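Local structure of hydrolase (Rhizobium meliloti, 5HOE) at residues V148-P153 with V191-A196; S18-G23 with D99-M104; D75-A80 with K111-R116; A157-P162 with D206-S211. The protein is a carbohydrate acetylesterase of the GDSL-like SGNH hydrolase family, probably splitting the ester bonds that hold acetyl groups on sugars. All blocks are in the same frame, centred on the assembly; numbering follows the deposited sequence.

Contact 1 of 4, residues V148-P153 with V191-A196; sequences VLVVAP and VEFFAA
Phe193 lies next to Val150 and Ala152, and its side chain can be followed outward along their strand. CB leaves the backbone on the face that also bears those two residues, and because CG stands anti to the backbone N (chi1 174°) the ring swings back toward strand 148-152. Phe193 CD1 comes to 3.5 Å from Val150 O. Farther round the ring, Phe193 CE1 meets Ala152 CB at 3.9 Å, and CZ lies near that same methyl, which sits at the ring edge near its plane. One ring face, toward its rim, lies over Ala195 N. Alanine suits position 152, since its small methyl leaves the ring edge room. The two strands run parallel, and the chain between them passes through helices 162-167 and 171-189, a beta-alpha-beta crossover of the three-layer alpha/beta/alpha fold that places 192-195 at one margin of the sheet. Five backbone bonds join them; the Phe194 N bond to Val150 O is 2.9 Å long. On the other face Leu149 bends CD1 over the neighbouring backbone, 3.6 Å from Phe193 N, while Val151 CG1 touches the edge of the Phe194 ring at CD2 (4.1 Å). Helix 212-229 packs on that ring through Leu218, Ala221 and Ile222, whereas Tyr182 of helix 171-189 lies against Phe193 and Val150.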
loop_
_atom_site.group_PDB
_atom_site.type_symbol
_atom_site.label_atom_id
_atom_site.label_comp_id
_atom_site.label_asym_id
_atom_site.label_seq_id
_atom_site.Cartn_x
_atom_site.Cartn_y
_atom_site.Cartn_z
ATOM N N VAL A 148 10.148 -19.551 25.896
ATOM C CA VAL A 148 9.948 -18.106 25.984
ATOM C C VAL A 148 9.897 -17.704 27.454
ATOM O O VAL A 148 9.172 -18.316 28.250
ATOM C CB VAL A 148 8.659 -17.642 25.272
ATOM C CG1 VAL A 148 8.485 -16.131 25.406
ATOM C CG2 VAL A 148 8.701 -18.020 23.808
ATOM N N LEU A 149 10.641 -16.656 27.810
ATOM C CA LEU A 149 10.501 -16.011 29.111
ATOM C C LEU A 149 10.020 -14.586 28.866
ATOM O O LEU A 149 10.762 -13.763 28.324
ATOM C CB LEU A 149 11.814 -16.035 29.880
ATOM C CG LEU A 149 11.821 -15.274 31.208
ATOM C CD1 LEU A 149 10.792 -15.825 32.210
ATOM C CD2 LEU A 149 13.223 -15.279 31.801
ATOM N N VAL A 150 8.773 -14.310 29.256
ATOM C CA VAL A 150 8.207 -12.964 29.202
ATOM C C VAL A 150 8.647 -12.220 30.457
ATOM O O VAL A 150 8.456 -12.711 31.575
ATOM C CB VAL A 150 6.670 -13.034 29.127
ATOM C CG1 VAL A 150 6.050 -11.644 29.235
ATOM C CG2 VAL A 150 6.228 -13.724 27.831
ATOM N N VAL A 151 9.214 -11.031 30.293
ATOM C CA VAL A 151 9.649 -10.206 31.420
ATOM C C VAL A 151 8.849 -8.923 31.409
ATOM O O VAL A 151 8.936 -8.135 30.455
ATOM C CB VAL A 151 11.155 -9.901 31.362
ATOM C CG1 VAL A 151 11.611 -9.054 32.556
ATOM C CG2 VAL A 151 11.937 -11.207 31.312
ATOM N N ALA A 152 8.090 -8.694 32.472
ATOM C CA ALA A 152 7.445 -7.404 32.611
ATOM C C ALA A 152 8.482 -6.396 33.094
ATOM O O ALA A 152 9.190 -6.661 34.080
ATOM C CB ALA A 152 6.281 -7.464 33.606
ATOM N N PRO A 153 8.634 -5.260 32.419
ATOM C CA PRO A 153 9.608 -4.261 32.861
ATOM C C PRO A 153 9.164 -3.620 34.164
ATOM O O PRO A 153 7.976 -3.671 34.521
ATOM C CB PRO A 153 9.603 -3.245 31.707
ATOM C CG PRO A 153 8.204 -3.352 31.157
ATOM C CD PRO A 153 7.852 -4.807 31.256
ATOM N N VAL A 191 3.908 -20.257 28.603
ATOM C CA VAL A 191 5.328 -19.920 28.605
ATOM C C VAL A 191 5.745 -19.409 29.981
ATOM O O VAL A 191 4.941 -19.375 30.926
ATOM C CB VAL A 191 5.677 -18.911 27.486
ATOM C CG1 VAL A 191 5.359 -19.494 26.100
ATOM C CG2 VAL A 191 4.965 -17.577 27.695
ATOM N N GLU A 192 6.999 -19.000 30.111
ATOM C CA GLU A 192 7.517 -18.610 31.419
ATOM C C GLU A 192 7.360 -17.110 31.627
ATOM O O GLU A 192 7.239 -16.348 30.673
ATOM C CB GLU A 192 8.990 -18.996 31.546
ATOM C CG GLU A 192 9.293 -20.475 31.250
ATOM C CD GLU A 192 8.676 -21.431 32.249
ATOM O OE1 GLU A 192 8.600 -21.096 33.452
ATOM O OE2 GLU A 192 8.272 -22.538 31.835
ATOM N N PHE A 193 7.363 -16.692 32.900
ATOM C CA PHE A 193 7.129 -15.300 33.265
ATOM C C PHE A 193 8.020 -14.854 34.421
ATOM O O PHE A 193 8.240 -15.609 35.380
ATOM C CB PHE A 193 5.677 -15.049 33.688
ATOM C CG PHE A 193 5.443 -13.657 34.206
ATOM C CD1 PHE A 193 5.498 -12.568 33.349
ATOM C CD2 PHE A 193 5.180 -13.431 35.548
ATOM C CE1 PHE A 193 5.306 -11.282 33.811
ATOM C CE2 PHE A 193 4.984 -12.140 36.017
ATOM C CZ PHE A 193 5.027 -11.062 35.138
ATOM N N PHE A 194 8.497 -13.604 34.339
ATOM C CA PHE A 194 9.278 -12.976 35.409
ATOM C C PHE A 194 8.919 -11.504 35.510
ATOM O O PHE A 194 8.977 -10.783 34.512
ATOM C CB PHE A 194 10.788 -13.125 35.180
ATOM C CG PHE A 194 11.612 -12.425 36.219
ATOM C CD1 PHE A 194 11.595 -12.862 37.535
ATOM C CD2 PHE A 194 12.369 -11.301 35.907
ATOM C CE1 PHE A 194 12.339 -12.209 38.504
ATOM C CE2 PHE A 194 13.101 -10.659 36.875
ATOM C CZ PHE A 194 13.083 -11.108 38.168
ATOM N N ALA A 195 8.524 -11.059 36.704
ATOM C CA ALA A 195 8.212 -9.650 36.938
ATOM C C ALA A 195 9.472 -8.923 37.410
ATOM O O ALA A 195 9.921 -9.098 38.545
ATOM C CB ALA A 195 7.097 -9.505 37.965
ATOM N N ALA A 196 10.058 -8.102 36.539
ATOM C CA ALA A 196 11.257 -7.382 36.958
ATOM C C ALA A 196 10.988 -6.530 38.195
ATOM O O ALA A 196 11.868 -6.386 39.053
ATOM C CB ALA A 196 11.795 -6.533 35.805
#

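Contact 2 of 4, residues S18-G23 with D99-M104; sequences SVLCFG and DLVIIM
The Phe22 ring presents an edge to Ile103, whose CG2 lies near the ring plane 4.4 Å from Phe22 CD2; Arg70 and Leu105 also touch this side chain. The other flat group, the Asp99 carboxylate, takes the amide of Ser18 on the anti side of OD1, with Ser18 N 2.9 Å from Asp99 OD1 and 24° out of the carboxylate plane. Ser18 O answers by accepting from Asp99 N at 2.9 Å, and more weakly from Leu100 N, so an acidic side chain takes over where the parallel ladder starts. Beyond it the ladder continues, with Phe22 N 2.8 Å from Ile102 O. Beta-branched residues suit such strands. Val19 CG1, anti to the backbone N (chi1 -177°), touches Ile102 CD1 at 3.6 Å and Leu100 CD2 at 4.0 Å, the Ile102 side chain crossing it at a slant. Helix 48-56 packs over this face, through Met52 on Ile102 and Trp48 on Cys21. Gly23 ends the strand and opens the GDSL sequence that names the family. The chemistry implies a central strand pair held by backbone hydrogen bonds inside an apolar shell, with its one side-chain bond at the partly exposed start of the strands, where the Ser18 amide meets Asp99.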
loop_
_atom_site.group_PDB
_atom_site.type_symbol
_atom_site.label_atom_id
_atom_site.label_comp_id
_atom_site.label_asym_id
_atom_site.label_seq_id
_atom_site.Cartn_x
_atom_site.Cartn_y
_atom_site.Cartn_z
ATOM N N SER A 18 21.765 -21.565 23.865
ATOM C CA SER A 18 21.740 -20.203 23.367
ATOM C C SER A 18 20.477 -19.500 23.837
ATOM O O SER A 18 19.374 -20.078 23.820
ATOM C CB SER A 18 21.823 -20.221 21.839
ATOM O OG SER A 18 23.107 -20.689 21.463
ATOM N N VAL A 19 20.661 -18.261 24.287
ATOM C CA VAL A 19 19.594 -17.451 24.845
ATOM C C VAL A 19 19.600 -16.089 24.149
ATOM O O VAL A 19 20.581 -15.341 24.249
ATOM C CB VAL A 19 19.744 -17.280 26.365
ATOM C CG1 VAL A 19 18.571 -16.496 26.904
ATOM C CG2 VAL A 19 19.855 -18.651 27.056
ATOM N N LEU A 20 18.500 -15.764 23.468
ATOM C CA LEU A 20 18.336 -14.487 22.787
ATOM C C LEU A 20 17.629 -13.502 23.713
ATOM O O LEU A 20 16.549 -13.797 24.227
ATOM C CB LEU A 20 17.490 -14.688 21.525
ATOM C CG LEU A 20 17.047 -13.402 20.797
ATOM C CD1 LEU A 20 18.258 -12.654 20.326
ATOM C CD2 LEU A 20 16.099 -13.684 19.625
ATOM N N CYS A 21 18.227 -12.327 23.904
ATOM C CA CYS A 21 17.663 -11.302 24.778
ATOM C C CYS A 21 17.106 -10.154 23.931
ATOM O O CYS A 21 17.862 -9.347 23.389
ATOM C CB CYS A 21 18.724 -10.811 25.749
ATOM S SG CYS A 21 19.418 -12.130 26.789
ATOM N N PHE A 22 15.786 -10.093 23.808
ATOM C CA PHE A 22 15.119 -9.141 22.917
ATOM C C PHE A 22 14.478 -8.011 23.728
ATOM O O PHE A 22 13.578 -8.261 24.535
ATOM C CB PHE A 22 14.066 -9.882 22.090
ATOM C CG PHE A 22 13.552 -9.106 20.890
ATOM C CD1 PHE A 22 14.401 -8.779 19.834
ATOM C CD2 PHE A 22 12.217 -8.743 20.786
ATOM C CE1 PHE A 22 13.929 -8.083 18.735
ATOM C CE2 PHE A 22 11.756 -8.050 19.682
ATOM C CZ PHE A 22 12.615 -7.742 18.655
ATOM N N GLY A 23 14.939 -6.775 23.518
ATOM C CA GLY A 23 14.473 -5.686 24.349
ATOM C C GLY A 23 14.655 -4.300 23.760
ATOM O O GLY A 23 14.949 -4.123 22.563
ATOM N N ASP A 99 17.651 -22.035 22.546
ATOM C CA ASP A 99 16.954 -22.718 23.627
ATOM C C ASP A 99 15.907 -21.843 24.304
ATOM O O ASP A 99 14.901 -22.368 24.791
ATOM C CB ASP A 99 17.962 -23.215 24.673
ATOM C CG ASP A 99 18.945 -24.211 24.100
ATOM O OD1 ASP A 99 19.956 -23.772 23.527
ATOM O OD2 ASP A 99 18.712 -25.428 24.231
ATOM N N LEU A 100 16.107 -20.524 24.326
ATOM C CA LEU A 100 15.254 -19.617 25.082
ATOM C C LEU A 100 15.326 -18.225 24.457
ATOM O O LEU A 100 16.411 -17.762 24.078
ATOM C CB LEU A 100 15.729 -19.533 26.536
ATOM C CG LEU A 100 14.949 -18.564 27.433
ATOM C CD1 LEU A 100 13.481 -18.992 27.607
ATOM C CD2 LEU A 100 15.624 -18.441 28.798
ATOM N N VAL A 101 14.175 -17.557 24.381
ATOM C CA VAL A 101 14.087 -16.152 24.016
ATOM C C VAL A 101 13.516 -15.424 25.218
ATOM O O VAL A 101 12.451 -15.800 25.717
ATOM C CB VAL A 101 13.205 -15.937 22.778
ATOM C CG1 VAL A 101 13.129 -14.474 22.422
ATOM C CG2 VAL A 101 13.751 -16.725 21.597
ATOM N N ILE A 102 14.257 -14.428 25.713
ATOM C CA ILE A 102 13.815 -13.554 26.797
ATOM C C ILE A 102 13.352 -12.249 26.166
ATOM O O ILE A 102 14.108 -11.624 25.412
ATOM C CB ILE A 102 14.950 -13.288 27.805
ATOM C CG1 ILE A 102 15.523 -14.615 28.317
ATOM C CG2 ILE A 102 14.436 -12.440 28.975
ATOM C CD1 ILE A 102 16.734 -14.483 29.211
ATOM N N ILE A 103 12.119 -11.836 26.462
ATOM C CA ILE A 103 11.518 -10.644 25.874
ATOM C C ILE A 103 11.172 -9.681 26.993
ATOM O O ILE A 103 10.298 -9.977 27.817
ATOM C CB ILE A 103 10.248 -10.966 25.074
ATOM C CG1 ILE A 103 10.489 -12.127 24.100
ATOM C CG2 ILE A 103 9.816 -9.721 24.322
ATOM C CD1 ILE A 103 9.250 -12.551 23.314
ATOM N N MET A 104 11.828 -8.517 27.014
ATOM C CA MET A 104 11.494 -7.460 27.967
ATOM C C MET A 104 11.156 -6.210 27.150
ATOM O O MET A 104 12.052 -5.476 26.723
ATOM C CB MET A 104 12.604 -7.191 28.987
ATOM C CG MET A 104 12.126 -6.195 30.072
ATOM S SD MET A 104 13.161 -5.996 31.553
ATOM C CE MET A 104 14.645 -5.580 30.695
#

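Contact 3 of 4, residues D75-A80 with K111-R116; sequences DDPNDA and KSYFHR
The Tyr113 hydroxyl donates to Asp76, Tyr113 OH lying 2.8 Å from Asp76 OD2 on the syn side of the carboxylate, 25° out of its plane. Asp76 begins a type I beta turn that runs to Asp79, and its other oxygen makes an Asx turn inside it: OD1 accepts from Asn78 N at 3.0 Å through its anti lone pair. The second place of a type I turn needs phi near -60°, which proline's ring fixes, and Pro77 CD rests 3.7 Å from Tyr113 CE1. Phe114 also meets the carboxylate, its CZ 3.6 Å from Asp76 OD2 and its ring nearly perpendicular to it. Lys111 joins through a water that donates to Asp76 OD2 at 3.0 Å and accepts from Lys111 NZ at 2.8 Å. Tyr113 CG sits between its backbone N and carbonyl carbon (chi1 55°), which brings the phenol across the turn and its CE1 over the rim of one Phe114 face. Exchanging Asp76 for an alanine would probably leave the Tyr113 hydroxyl without its acceptor and the turn without the side-chain bond to Asn78 N. Farther out, the two loops face a second subunit of the octamer, with His115 NE2 bonded to Glu120 OE2 and Asn78 ND2 to Asn123 O of that neighbour.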
loop_
_atom_site.group_PDB
_atom_site.type_symbol
_atom_site.label_atom_id
_atom_site.label_comp_id
_atom_site.label_asym_id
_atom_site.label_seq_id
_atom_site.Cartn_x
_atom_site.Cartn_y
_atom_site.Cartn_z
ATOM N N ASP A 75 4.341 0.835 15.042
ATOM C CA ASP A 75 5.197 1.676 14.209
ATOM C C ASP A 75 5.324 3.060 14.849
ATOM O O ASP A 75 4.319 3.729 15.097
ATOM C CB ASP A 75 4.616 1.824 12.807
ATOM C CG ASP A 75 4.618 0.531 12.016
ATOM O OD1 ASP A 75 5.453 -0.362 12.264
ATOM O OD2 ASP A 75 3.768 0.408 11.114
ATOM N N ASP A 76 6.548 3.476 15.137
ATOM C CA ASP A 76 6.778 4.812 15.688
ATOM C C ASP A 76 6.742 5.850 14.562
ATOM O O ASP A 76 7.343 5.642 13.497
ATOM C CB ASP A 76 8.133 4.853 16.401
ATOM C CG ASP A 76 8.358 6.123 17.218
ATOM O OD1 ASP A 76 8.544 7.211 16.637
ATOM O OD2 ASP A 76 8.413 6.023 18.463
ATOM N N PRO A 77 6.071 6.986 14.777
ATOM C CA PRO A 77 5.892 7.942 13.674
ATOM C C PRO A 77 7.176 8.551 13.176
ATOM O O PRO A 77 7.229 8.983 12.025
ATOM C CB PRO A 77 4.953 9.011 14.260
ATOM C CG PRO A 77 5.020 8.866 15.711
ATOM C CD PRO A 77 5.389 7.424 16.007
ATOM N N ASN A 78 8.221 8.580 13.992
ATOM C CA ASN A 78 9.427 9.310 13.659
ATOM C C ASN A 78 10.600 8.394 13.346
ATOM O O ASN A 78 11.669 8.891 12.979
ATOM C CB ASN A 78 9.799 10.264 14.801
ATOM C CG ASN A 78 8.839 11.444 14.937
ATOM O OD1 ASN A 78 7.773 11.512 14.309
ATOM N ND2 ASN A 78 9.220 12.376 15.775
ATOM N N ASP A 79 10.440 7.075 13.464
ATOM C CA ASP A 79 11.578 6.173 13.290
ATOM C C ASP A 79 11.062 4.811 12.858
ATOM O O ASP A 79 10.374 4.131 13.631
ATOM C CB ASP A 79 12.345 6.093 14.610
ATOM C CG ASP A 79 13.651 5.354 14.501
ATOM O OD1 ASP A 79 13.789 4.491 13.617
ATOM O OD2 ASP A 79 14.544 5.636 15.339
ATOM N N ALA A 80 11.436 4.395 11.641
ATOM C CA ALA A 80 10.973 3.141 11.062
ATOM C C ALA A 80 11.634 1.903 11.675
ATOM O O ALA A 80 11.294 0.785 11.281
ATOM C CB ALA A 80 11.212 3.181 9.548
ATOM N N LYS A 111 4.046 5.302 25.731
ATOM C CA LYS A 111 4.238 6.705 25.385
ATOM C C LYS A 111 2.921 7.361 24.982
ATOM O O LYS A 111 2.009 6.721 24.441
ATOM C CB LYS A 111 5.264 6.830 24.262
ATOM C CG LYS A 111 6.716 6.518 24.690
ATOM C CD LYS A 111 7.669 6.645 23.515
ATOM C CE LYS A 111 9.115 6.365 23.903
ATOM N NZ LYS A 111 10.016 6.489 22.734
ATOM N N SER A 112 2.843 8.665 25.272
ATOM C CA SER A 112 1.607 9.423 25.114
ATOM C C SER A 112 1.046 9.311 23.693
ATOM O O SER A 112 -0.154 9.078 23.502
ATOM C CB SER A 112 1.879 10.878 25.473
ATOM O OG SER A 112 2.879 11.425 24.611
ATOM N N TYR A 113 1.892 9.468 22.681
ATOM C CA TYR A 113 1.420 9.536 21.298
ATOM C C TYR A 113 1.011 8.182 20.712
ATOM O O TYR A 113 0.497 8.159 19.592
ATOM C CB TYR A 113 2.478 10.206 20.428
ATOM C CG TYR A 113 3.861 9.586 20.454
ATOM C CD1 TYR A 113 4.148 8.462 19.696
ATOM C CD2 TYR A 113 4.891 10.147 21.192
ATOM C CE1 TYR A 113 5.423 7.893 19.691
ATOM C CE2 TYR A 113 6.162 9.598 21.183
ATOM C CZ TYR A 113 6.426 8.473 20.431
ATOM O OH TYR A 113 7.694 7.931 20.430
ATOM N N PHE A 114 1.176 7.063 21.429
ATOM C CA PHE A 114 0.662 5.793 20.909
ATOM C C PHE A 114 -0.773 5.483 21.357
ATOM O O PHE A 114 -1.456 4.689 20.699
ATOM C CB PHE A 114 1.548 4.621 21.339
ATOM C CG PHE A 114 2.891 4.549 20.636
ATOM C CD1 PHE A 114 2.983 4.566 19.253
ATOM C CD2 PHE A 114 4.062 4.399 21.381
ATOM C CE1 PHE A 114 4.214 4.465 18.638
ATOM C CE2 PHE A 114 5.298 4.299 20.773
ATOM C CZ PHE A 114 5.390 4.322 19.412
ATOM N N HIS A 115 -1.240 6.058 22.465
ATOM C CA HIS A 115 -2.638 5.896 22.896
ATOM C C HIS A 115 -3.052 4.426 22.976
ATOM O O HIS A 115 -4.140 4.035 22.542
ATOM C CB HIS A 115 -3.578 6.695 21.991
ATOM C CG HIS A 115 -3.242 8.149 21.937
ATOM N ND1 HIS A 115 -3.600 9.028 22.937
ATOM C CD2 HIS A 115 -2.532 8.867 21.037
ATOM C CE1 HIS A 115 -3.146 10.234 22.639
ATOM N NE2 HIS A 115 -2.502 10.164 21.489
ATOM N N ARG A 116 -2.184 3.603 23.556
ATOM C CA ARG A 116 -2.445 2.174 23.686
ATOM C C ARG A 116 -2.942 1.879 25.099
ATOM O O ARG A 116 -2.469 2.474 26.068
ATOM C CB ARG A 116 -1.166 1.365 23.393
ATOM C CG ARG A 116 -1.373 -0.114 23.196
ATOM C CD ARG A 116 -0.169 -0.780 22.488
ATOM N NE ARG A 116 -0.451 -1.153 21.093
ATOM C CZ ARG A 116 0.228 -2.087 20.425
ATOM N NH1 ARG A 116 1.231 -2.723 21.029
ATOM N NH2 ARG A 116 -0.077 -2.384 19.162
HETATM O O HOH W 1 9.210 4.532 20.921
#

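Contact 4 of 4, residues A157-P162 with D206-S211; sequences APMPDP and DGIHLS. With PO4 (phosphate ion), chain E.
Asp206 O lies against the Met159 side chain, 3.2 Å from Met159 CG in one of that residue's two conformers, with Pro160 CD farther off. It reaches Asp161 through a water, which donates to Asp206 O and accepts from Asp161 N. The Asp206 carboxylate turns back on its own segment: OD1 takes the amides of both Ile208 and His209, an Asx turn and an Asx motif that hold it fixed, while Asp206 OD2 receives His209 ND1 at 2.6 Å. Gly207 follows with phi 80°, and a CB here would run into Pro158 O; glycine therefore suits the place, and Gly207 O accepts from Ala157 N at 3.1 Å. Ile208 sets CG2 over the centre of the His209 ring, 3.6 Å above its plane. This Asp-X-X-His sequence is the one that, in SGNH hydrolases, supplies the aspartate and histidine of a Ser-His-Asp triad, and Ser25 probably completes it here. With CG anti to the carbonyl carbon (chi1 -54°), the His209 ring is turned back so that ND1 meets Asp206, and its NE2 lies 2.6 Å from PO4 O3. A phenylalanine in its place would probably leave Asp206 OD2 without its ring partner and the phosphate short of one of its donors. Trp30 stacks with the His209 ring, and Ser25 N, Ala69 N and Asn108 ND2 also bind the ion, consistent with an oxyanion hole. Leu210 O accepts from Tyr42 OH, and Ser211 OG caps helix 212-229 at Thr214 N.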
loop_
_atom_site.group_PDB
_atom_site.type_symbol
_atom_site.label_atom_id
_atom_site.label_comp_id
_atom_site.label_asym_id
_atom_site.label_seq_id
_atom_site.Cartn_x
_atom_site.Cartn_y
_atom_site.Cartn_z
ATOM N N ALA A 157 8.997 5.778 36.692
ATOM C CA ALA A 157 9.124 6.655 37.847
ATOM C C ALA A 157 8.893 8.108 37.438
ATOM O O ALA A 157 8.814 8.413 36.247
ATOM C CB ALA A 157 10.511 6.488 38.464
ATOM N N PRO A 158 8.767 9.034 38.388
ATOM C CA PRO A 158 8.660 10.452 38.020
ATOM C C PRO A 158 9.875 10.880 37.214
ATOM O O PRO A 158 10.993 10.400 37.439
ATOM C CB PRO A 158 8.616 11.153 39.380
ATOM C CG PRO A 158 7.954 10.127 40.273
ATOM C CD PRO A 158 8.565 8.834 39.837
ATOM N N MET A 159 9.653 11.800 36.270
ATOM C CA MET A 159 10.679 12.186 35.303
ATOM C C MET A 159 10.946 13.685 35.380
ATOM O O MET A 159 10.040 14.487 35.089
ATOM C CB MET A 159 10.244 11.825 33.889
ATOM C CG MET A 159 10.047 10.326 33.668
ATOM S SD MET A 159 9.041 10.064 32.214
ATOM C CE MET A 159 7.464 10.673 32.790
ATOM N N PRO A 160 12.164 14.113 35.708
ATOM C CA PRO A 160 12.425 15.546 35.818
ATOM C C PRO A 160 12.461 16.297 34.508
ATOM O O PRO A 160 12.192 17.506 34.521
ATOM C CB PRO A 160 13.780 15.595 36.539
ATOM C CG PRO A 160 14.434 14.274 36.164
ATOM C CD PRO A 160 13.316 13.300 36.151
ATOM N N ASP A 161 12.743 15.651 33.388
ATOM C CA ASP A 161 12.867 16.399 32.142
ATOM C C ASP A 161 11.498 16.596 31.496
ATOM O O ASP A 161 10.793 15.612 31.261
ATOM C CB ASP A 161 13.767 15.629 31.177
ATOM C CG ASP A 161 13.908 16.324 29.847
ATOM O OD1 ASP A 161 14.669 17.299 29.766
ATOM O OD2 ASP A 161 13.245 15.911 28.892
ATOM N N PRO A 162 11.109 17.833 31.144
ATOM C CA PRO A 162 9.761 18.026 30.585
ATOM C C PRO A 162 9.521 17.311 29.273
ATOM O O PRO A 162 8.366 16.946 28.991
ATOM C CB PRO A 162 9.651 19.547 30.414
ATOM C CG PRO A 162 11.017 20.041 30.473
ATOM C CD PRO A 162 11.747 19.132 31.407
ATOM N N ASP A 206 16.576 9.829 35.159
ATOM C CA ASP A 206 15.563 10.270 34.207
ATOM C C ASP A 206 14.171 9.676 34.441
ATOM O O ASP A 206 13.234 10.114 33.770
ATOM C CB ASP A 206 16.017 10.050 32.749
ATOM C CG ASP A 206 16.354 8.595 32.425
ATOM O OD1 ASP A 206 15.989 7.670 33.200
ATOM O OD2 ASP A 206 16.959 8.365 31.347
ATOM N N GLY A 207 13.997 8.737 35.389
ATOM C CA GLY A 207 12.722 8.092 35.635
ATOM C C GLY A 207 12.362 6.974 34.670
ATOM O O GLY A 207 11.226 6.475 34.724
ATOM N N ILE A 208 13.289 6.569 33.783
ATOM C CA ILE A 208 13.021 5.593 32.720
ATOM C C ILE A 208 14.063 4.469 32.735
ATOM O O ILE A 208 13.727 3.288 32.654
ATOM C CB ILE A 208 13.000 6.287 31.339
ATOM C CG1 ILE A 208 11.873 7.314 31.258
ATOM C CG2 ILE A 208 12.833 5.259 30.222
ATOM C CD1 ILE A 208 12.116 8.411 30.258
ATOM N N HIS A 209 15.339 4.824 32.842
ATOM C CA HIS A 209 16.412 3.859 32.705
ATOM C C HIS A 209 16.975 3.468 34.072
ATOM O O HIS A 209 16.501 3.922 35.121
ATOM C CB HIS A 209 17.452 4.398 31.721
ATOM C CG HIS A 209 16.866 4.800 30.401
ATOM N ND1 HIS A 209 16.648 6.115 30.049
ATOM C CD2 HIS A 209 16.424 4.057 29.362
ATOM C CE1 HIS A 209 16.114 6.160 28.836
ATOM N NE2 HIS A 209 15.943 4.925 28.411
ATOM N N LEU A 210 17.966 2.566 34.054
ATOM C CA LEU A 210 18.428 1.880 35.257
ATOM C C LEU A 210 19.914 2.117 35.509
ATOM O O LEU A 210 20.692 2.376 34.590
ATOM C CB LEU A 210 18.167 0.371 35.144
ATOM C CG LEU A 210 16.817 -0.136 34.641
ATOM C CD1 LEU A 210 16.890 -1.636 34.431
ATOM C CD2 LEU A 210 15.761 0.235 35.634
ATOM N N SER A 211 20.294 2.042 36.781
ATOM C CA SER A 211 21.688 2.092 37.188
ATOM C C SER A 211 22.384 0.771 36.898
ATOM O O SER A 211 21.745 -0.263 36.698
ATOM C CB SER A 211 21.770 2.388 38.686
ATOM O OG SER A 211 21.363 1.277 39.458
HETATM P P PO4 E . 13.699 3.749 25.821
HETATM O O1 PO4 E . 13.716 2.398 25.165
HETATM O O2 PO4 E . 12.944 3.662 27.121
HETATM O O3 PO4 E . 15.027 4.438 26.008
HETATM O O4 PO4 E . 13.069 4.764 24.923
HETATM O O HOH W 2 13.427 12.868 32.839
#

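Overall arrangement
Contacts 1 and 2 lie in one five-stranded parallel sheet, their centres about 10 Å apart, joined where strand 100-104 runs beside 147-152: Leu149 N and Val151 N probably bond to Val101 O and Ile103 O. Along the chain contact 2 closes before contact 1 opens, while the segments of contact 3 alternate with those of contact 2, and those of contact 4 with those of contact 1. Contacts 3 and 4 belong to loops that follow the strands, with centres about 19 Å from each other and 23 to 25 Å from those of the sheet pairs. Both loop contacts touch a second subunit. The sheet thus forms the frame, and its loops carry the probable catalytic site and part of a subunit interface.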